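Local coordinates for protein probable zinc protease (Pseudomonas aeruginosa, PDB 4NNZ) that probably acts as a zinc-dependent metallopeptidase of the M16 family, as one subunit of a heterodimeric protease, at residues A[165-168]-A[169-173]; A[177-180]-A[181-185]. All blocks are in the same frame, centred on the assembly; numbering follows the deposited sequence.

In the fold
Contact 1 (165-168 with 169-173) and contact 2 (177-180 with 181-185) each hold together turns of a single helix, and their helices, 166-171 and 174-184, follow one another in the chain. Their centres lie about 17 Å apart, and they meet where Met172 SD packs at 4.2 Å from Leu177 CD2. Both are partly buried, and helix 49-56 touches side chains of both. The chemistry differs with place: contact 1 is mainly polar, with an arginine turned back over its own helix and reaching the second subunit, whereas contact 2 is dominated by a tryptophan pair directed into its own chain, with histidine, glutamate and serine on the more exposed side.

Contact 1. Residues A[165-168]-A[169-173]; sequences WMAD and LQRMT
The carbonyl oxygen of Ala167 is gripped twice by Arg171, chiefly through its side chain. Arg171 NE donates to Ala167 O at 2.9 Å, from above the carbonyl plane. The backbone N of Arg171 bonds mainly to Asp168 O at 3.0 Å and only weakly to Ala167 O at 3.3 Å. A bend at chi3 (-54°) folds the arginine chain back along the helix, which lets NE and NH2 face the preceding turn. There Arg171 NH2 forms a salt bridge with Asp168 OD1 at 3.0 Å; the carboxylate lies at the guanidinium edge, the two planes 29° apart, though the hydrogen bond itself is weak. The other carboxylate oxygen, Asp168 OD2, is held by Thr47 OG1, which also bonds Trp165 N, so Thr47 joins the first turn of the helix to the segment just before helix 49-56.

The backbone evidence for a short helix is direct: Leu169 N bonds to Trp165 O at 3.0 Å and Gln170 N to Met166 O at 2.8 Å. The Gln170 amide packs against the methionine chain, NE2 lying 3.7 Å from Met166 CG. Arg171 NH1 bonds to Lys224 O of the second subunit. Met166 and Leu169 rest on Arg132 of helix 118-137, and Met172 reaches Ile125 of that helix and Leu49 and Ala52 of helix 49-56, the probable zinc-site helix.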
loop_
_atom_site.group_PDB
_atom_site.type_symbol
_atom_site.label_atom_id
_atom_site.label_comp_id
_atom_site.label_asym_id
_atom_site.label_seq_id
_atom_site.Cartn_x
_atom_site.Cartn_y
_atom_site.Cartn_z
ATOM N N TRP A 165 -4.760 -9.851 2.793
ATOM C CA TRP A 165 -6.101 -9.347 3.000
ATOM C C TRP A 165 -7.123 -10.362 2.518
ATOM O O TRP A 165 -6.895 -11.057 1.580
ATOM C CB TRP A 165 -6.290 -8.017 2.295
ATOM C CG TRP A 165 -5.377 -6.912 2.688
ATOM C CD1 TRP A 165 -4.414 -6.363 1.939
ATOM C CD2 TRP A 165 -5.373 -6.198 3.905
ATOM N NE1 TRP A 165 -3.805 -5.365 2.589
ATOM C CE2 TRP A 165 -4.380 -5.236 3.813
ATOM C CE3 TRP A 165 -6.101 -6.291 5.075
ATOM C CZ2 TRP A 165 -4.095 -4.385 4.831
ATOM C CZ3 TRP A 165 -5.835 -5.437 6.063
ATOM C CH2 TRP A 165 -4.838 -4.498 5.951
ATOM N N MET A 166 -8.261 -10.424 3.158
ATOM C CA MET A 166 -9.205 -11.462 2.875
ATOM C C MET A 166 -9.701 -11.424 1.460
ATOM O O MET A 166 -9.927 -12.436 0.848
ATOM C CB MET A 166 -10.359 -11.438 3.851
ATOM C CG MET A 166 -11.291 -12.616 3.677
ATOM S SD MET A 166 -10.612 -14.201 4.103
ATOM C CE MET A 166 -10.909 -14.128 5.844
ATOM N N ALA A 167 -9.867 -10.231 0.953
ATOM C CA ALA A 167 -10.296 -10.055 -0.384
ATOM C C ALA A 167 -9.298 -10.654 -1.322
ATOM O O ALA A 167 -9.667 -11.207 -2.312
ATOM C CB ALA A 167 -10.474 -8.593 -0.662
ATOM N N ASP A 168 -8.028 -10.500 -1.044
ATOM C CA ASP A 168 -7.009 -11.105 -1.861
ATOM C C ASP A 168 -6.973 -12.619 -1.787
ATOM O O ASP A 168 -6.869 -13.268 -2.771
ATOM C CB ASP A 168 -5.634 -10.488 -1.592
ATOM C CG ASP A 168 -5.627 -8.995 -1.734
ATOM O OD1 ASP A 168 -6.585 -8.446 -2.222
ATOM O OD2 ASP A 168 -4.678 -8.348 -1.333
ATOM N N LEU A 169 -7.076 -13.171 -0.604
ATOM C CA LEU A 169 -7.083 -14.593 -0.429
ATOM C C LEU A 169 -8.271 -15.154 -1.129
ATOM O O LEU A 169 -8.220 -16.190 -1.713
ATOM C CB LEU A 169 -7.140 -14.938 1.037
ATOM C CG LEU A 169 -6.062 -14.335 1.909
ATOM C CD1 LEU A 169 -6.378 -14.506 3.361
ATOM C CD2 LEU A 169 -4.704 -14.896 1.607
ATOM N N GLN A 170 -9.352 -14.420 -1.072
ATOM C CA GLN A 170 -10.587 -14.799 -1.705
ATOM C C GLN A 170 -10.474 -14.912 -3.184
ATOM O O GLN A 170 -11.194 -15.646 -3.762
ATOM C CB GLN A 170 -11.690 -13.843 -1.348
ATOM C CG GLN A 170 -12.469 -14.296 -0.153
ATOM C CD GLN A 170 -13.291 -13.201 0.461
ATOM O OE1 GLN A 170 -13.192 -12.047 0.096
ATOM N NE2 GLN A 170 -14.117 -13.567 1.403
ATOM N N ARG A 171 -9.584 -14.155 -3.787
ATOM C CA ARG A 171 -9.369 -14.199 -5.207
ATOM C C ARG A 171 -8.140 -14.906 -5.682
ATOM O O ARG A 171 -7.917 -14.949 -6.844
ATOM C CB ARG A 171 -9.388 -12.799 -5.769
ATOM C CG ARG A 171 -10.761 -12.195 -5.759
ATOM C CD ARG A 171 -10.733 -10.714 -5.938
ATOM N NE ARG A 171 -9.879 -10.048 -4.998
ATOM C CZ ARG A 171 -9.593 -8.770 -5.054
ATOM N NH1 ARG A 171 -10.118 -8.031 -5.984
ATOM N NH2 ARG A 171 -8.812 -8.226 -4.160
ATOM N N MET A 172 -7.342 -15.452 -4.794
ATOM C CA MET A 172 -6.073 -16.043 -5.165
ATOM C C MET A 172 -6.238 -17.294 -5.981
ATOM O O MET A 172 -7.222 -17.961 -5.867
ATOM C CB MET A 172 -5.262 -16.317 -3.917
ATOM C CG MET A 172 -3.891 -16.898 -4.124
ATOM S SD MET A 172 -2.932 -16.810 -2.623
ATOM C CE MET A 172 -3.196 -18.408 -1.953
ATOM N N THR A 173 -5.286 -17.597 -6.826
ATOM C CA THR A 173 -5.396 -18.755 -7.668
ATOM C C THR A 173 -4.127 -19.522 -7.753
ATOM O O THR A 173 -3.116 -19.095 -7.321
ATOM C CB THR A 173 -5.902 -18.470 -9.077
ATOM O OG1 THR A 173 -4.856 -17.939 -9.852
ATOM C CG2 THR A 173 -6.993 -17.517 -9.050
#

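Contact 2. Residues A[177-180]-A[181-185]; sequences LRHW and YESWY
Trp180 and Trp184, one helical turn apart, form an edge-to-face (T-shaped) pair on helix 174-184. The edge belongs to Trp184: its CD1 and NE1 sit over the Trp180 ring, with Trp184 NE1 3.6 Å from Trp180 CZ3. The five-membered ring of Trp184 and the six-membered ring of Trp180 have centroids 4.3 Å apart, and their planes are inclined by 61°, a steep but not perpendicular tilt. First torsions explain the meeting: Trp180 has CG anti to its backbone N (chi1 -160°), while Trp184 has CG anti to its carbonyl carbon (chi1 -61°), which lays the later indole back over the earlier one. The i to i+4 backbone bond, Trp184 N to Trp180 O at 3.2 Å, joins the same two residues.

Trp180 packs on Leu49 and Leu53 of helix 49-56, which carries the HXXEH sequence that defines the M16 family and so probably supplies zinc ligands. Both indoles touch Ile37; Tyr41 makes a further edge-to-face contact with Trp184.

Tyr181, also buried, begins from the same backbone ladder, its N bonded to Leu177 O at 3.0 Å. Its CB contacts Arg178 O, but the phenol leads away from the preceding turn, and Tyr181 OH bonds to Arg110 O. The side chain thereby ties this helix to the end of helix 100-112.

The more exposed side is polar. The imidazole of His179 and the carboxylate of Glu182 cross at about a right angle, with His179 ND1 3.8 Å from Glu182 OE1. Ser183 N donates to His179 O at 2.9 Å, an ordinary helical bond. In the tryptophan pair, by contrast, Trp184 CD1 stands 3.6 Å above the plane of the Trp180 ring, over its centre.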
loop_
_atom_site.group_PDB
_atom_site.type_symbol
_atom_site.label_atom_id
_atom_site.label_comp_id
_atom_site.label_asym_id
_atom_site.label_seq_id
_atom_site.Cartn_x
_atom_site.Cartn_y
_atom_site.Cartn_z
ATOM N N LEU A 177 0.086 -18.535 -7.533
ATOM C CA LEU A 177 1.053 -19.212 -6.721
ATOM C C LEU A 177 2.210 -19.803 -7.477
ATOM O O LEU A 177 3.304 -19.740 -7.035
ATOM C CB LEU A 177 0.369 -20.295 -5.914
ATOM C CG LEU A 177 -0.193 -20.010 -4.536
ATOM C CD1 LEU A 177 0.012 -21.212 -3.682
ATOM C CD2 LEU A 177 0.500 -18.853 -3.891
ATOM N N ARG A 178 1.955 -20.404 -8.614
ATOM C CA ARG A 178 3.004 -20.987 -9.411
ATOM C C ARG A 178 3.946 -19.949 -9.888
ATOM O O ARG A 178 5.119 -20.163 -9.982
ATOM C CB ARG A 178 2.416 -21.648 -10.641
ATOM C CG ARG A 178 1.681 -22.929 -10.383
ATOM C CD ARG A 178 1.317 -23.614 -11.669
ATOM N NE ARG A 178 0.684 -24.893 -11.436
ATOM C CZ ARG A 178 -0.556 -25.168 -11.796
ATOM N NH1 ARG A 178 -1.285 -24.251 -12.393
ATOM N NH2 ARG A 178 -1.072 -26.356 -11.567
ATOM N N HIS A 179 3.381 -18.845 -10.304
ATOM C CA HIS A 179 4.128 -17.777 -10.870
ATOM C C HIS A 179 5.033 -17.142 -9.873
ATOM O O HIS A 179 6.124 -16.748 -10.169
ATOM C CB HIS A 179 3.181 -16.769 -11.445
ATOM C CG HIS A 179 3.861 -15.650 -12.137
ATOM N ND1 HIS A 179 4.408 -15.780 -13.387
ATOM C CD2 HIS A 179 4.108 -14.384 -11.745
ATOM C CE1 HIS A 179 4.955 -14.638 -13.742
ATOM N NE2 HIS A 179 4.784 -13.774 -12.762
ATOM N N TRP A 180 4.517 -17.015 -8.677
ATOM C CA TRP A 180 5.258 -16.502 -7.572
ATOM C C TRP A 180 6.383 -17.432 -7.258
ATOM O O TRP A 180 7.453 -17.005 -6.923
ATOM C CB TRP A 180 4.332 -16.299 -6.397
ATOM C CG TRP A 180 4.806 -15.386 -5.355
ATOM C CD1 TRP A 180 5.207 -15.732 -4.148
ATOM C CD2 TRP A 180 4.881 -13.965 -5.404
ATOM N NE1 TRP A 180 5.558 -14.659 -3.433
ATOM C CE2 TRP A 180 5.356 -13.549 -4.179
ATOM C CE3 TRP A 180 4.593 -13.011 -6.364
ATOM C CZ2 TRP A 180 5.563 -12.241 -3.885
ATOM C CZ3 TRP A 180 4.802 -11.740 -6.073
ATOM C CH2 TRP A 180 5.276 -11.350 -4.841
ATOM N N TYR A 181 6.130 -18.719 -7.351
ATOM C CA TYR A 181 7.168 -19.674 -7.107
ATOM C C TYR A 181 8.252 -19.537 -8.141
ATOM O O TYR A 181 9.403 -19.506 -7.821
ATOM C CB TYR A 181 6.615 -21.090 -7.061
ATOM C CG TYR A 181 7.664 -22.145 -7.135
ATOM C CD1 TYR A 181 8.262 -22.441 -8.322
ATOM C CD2 TYR A 181 8.071 -22.828 -6.026
ATOM C CE1 TYR A 181 9.246 -23.375 -8.415
ATOM C CE2 TYR A 181 9.049 -23.779 -6.116
ATOM C CZ TYR A 181 9.624 -24.041 -7.321
ATOM O OH TYR A 181 10.588 -24.980 -7.436
ATOM N N GLU A 182 7.860 -19.412 -9.387
ATOM C CA GLU A 182 8.793 -19.297 -10.468
ATOM C C GLU A 182 9.640 -18.090 -10.355
ATOM O O GLU A 182 10.788 -18.124 -10.695
ATOM C CB GLU A 182 8.037 -19.153 -11.771
ATOM C CG GLU A 182 7.722 -20.449 -12.449
ATOM C CD GLU A 182 6.634 -20.307 -13.476
ATOM O OE1 GLU A 182 5.970 -19.273 -13.511
ATOM O OE2 GLU A 182 6.447 -21.236 -14.260
ATOM N N SER A 183 9.027 -16.988 -10.001
ATOM C CA SER A 183 9.720 -15.743 -9.928
ATOM C C SER A 183 10.754 -15.646 -8.860
ATOM O O SER A 183 11.773 -15.085 -9.073
ATOM C CB SER A 183 8.735 -14.615 -9.801
ATOM O OG SER A 183 7.610 -14.906 -10.560
ATOM N N TRP A 184 10.446 -16.134 -7.683
ATOM C CA TRP A 184 11.231 -15.813 -6.519
ATOM C C TRP A 184 11.961 -16.929 -5.840
ATOM O O TRP A 184 12.891 -16.685 -5.126
ATOM C CB TRP A 184 10.359 -15.142 -5.492
ATOM C CG TRP A 184 9.761 -13.904 -5.912
ATOM C CD1 TRP A 184 8.478 -13.693 -6.156
ATOM C CD2 TRP A 184 10.408 -12.658 -6.085
ATOM N NE1 TRP A 184 8.265 -12.412 -6.493
ATOM C CE2 TRP A 184 9.452 -11.753 -6.451
ATOM C CE3 TRP A 184 11.714 -12.227 -5.974
ATOM C CZ2 TRP A 184 9.738 -10.464 -6.701
ATOM C CZ3 TRP A 184 11.989 -10.954 -6.228
ATOM C CH2 TRP A 184 11.023 -10.087 -6.593
ATOM N N TYR A 185 11.509 -18.145 -6.014
ATOM C CA TYR A 185 12.164 -19.249 -5.376
ATOM C C TYR A 185 13.279 -19.720 -6.248
ATOM O O TYR A 185 13.162 -20.686 -6.941
ATOM C CB TYR A 185 11.173 -20.357 -5.118
ATOM C CG TYR A 185 10.520 -20.269 -3.787
ATOM C CD1 TYR A 185 9.789 -19.166 -3.422
ATOM C CD2 TYR A 185 10.627 -21.284 -2.896
ATOM C CE1 TYR A 185 9.196 -19.081 -2.193
ATOM C CE2 TYR A 185 10.032 -21.204 -1.673
ATOM C CZ TYR A 185 9.325 -20.101 -1.333
ATOM O OH TYR A 185 8.754 -20.051 -0.123
#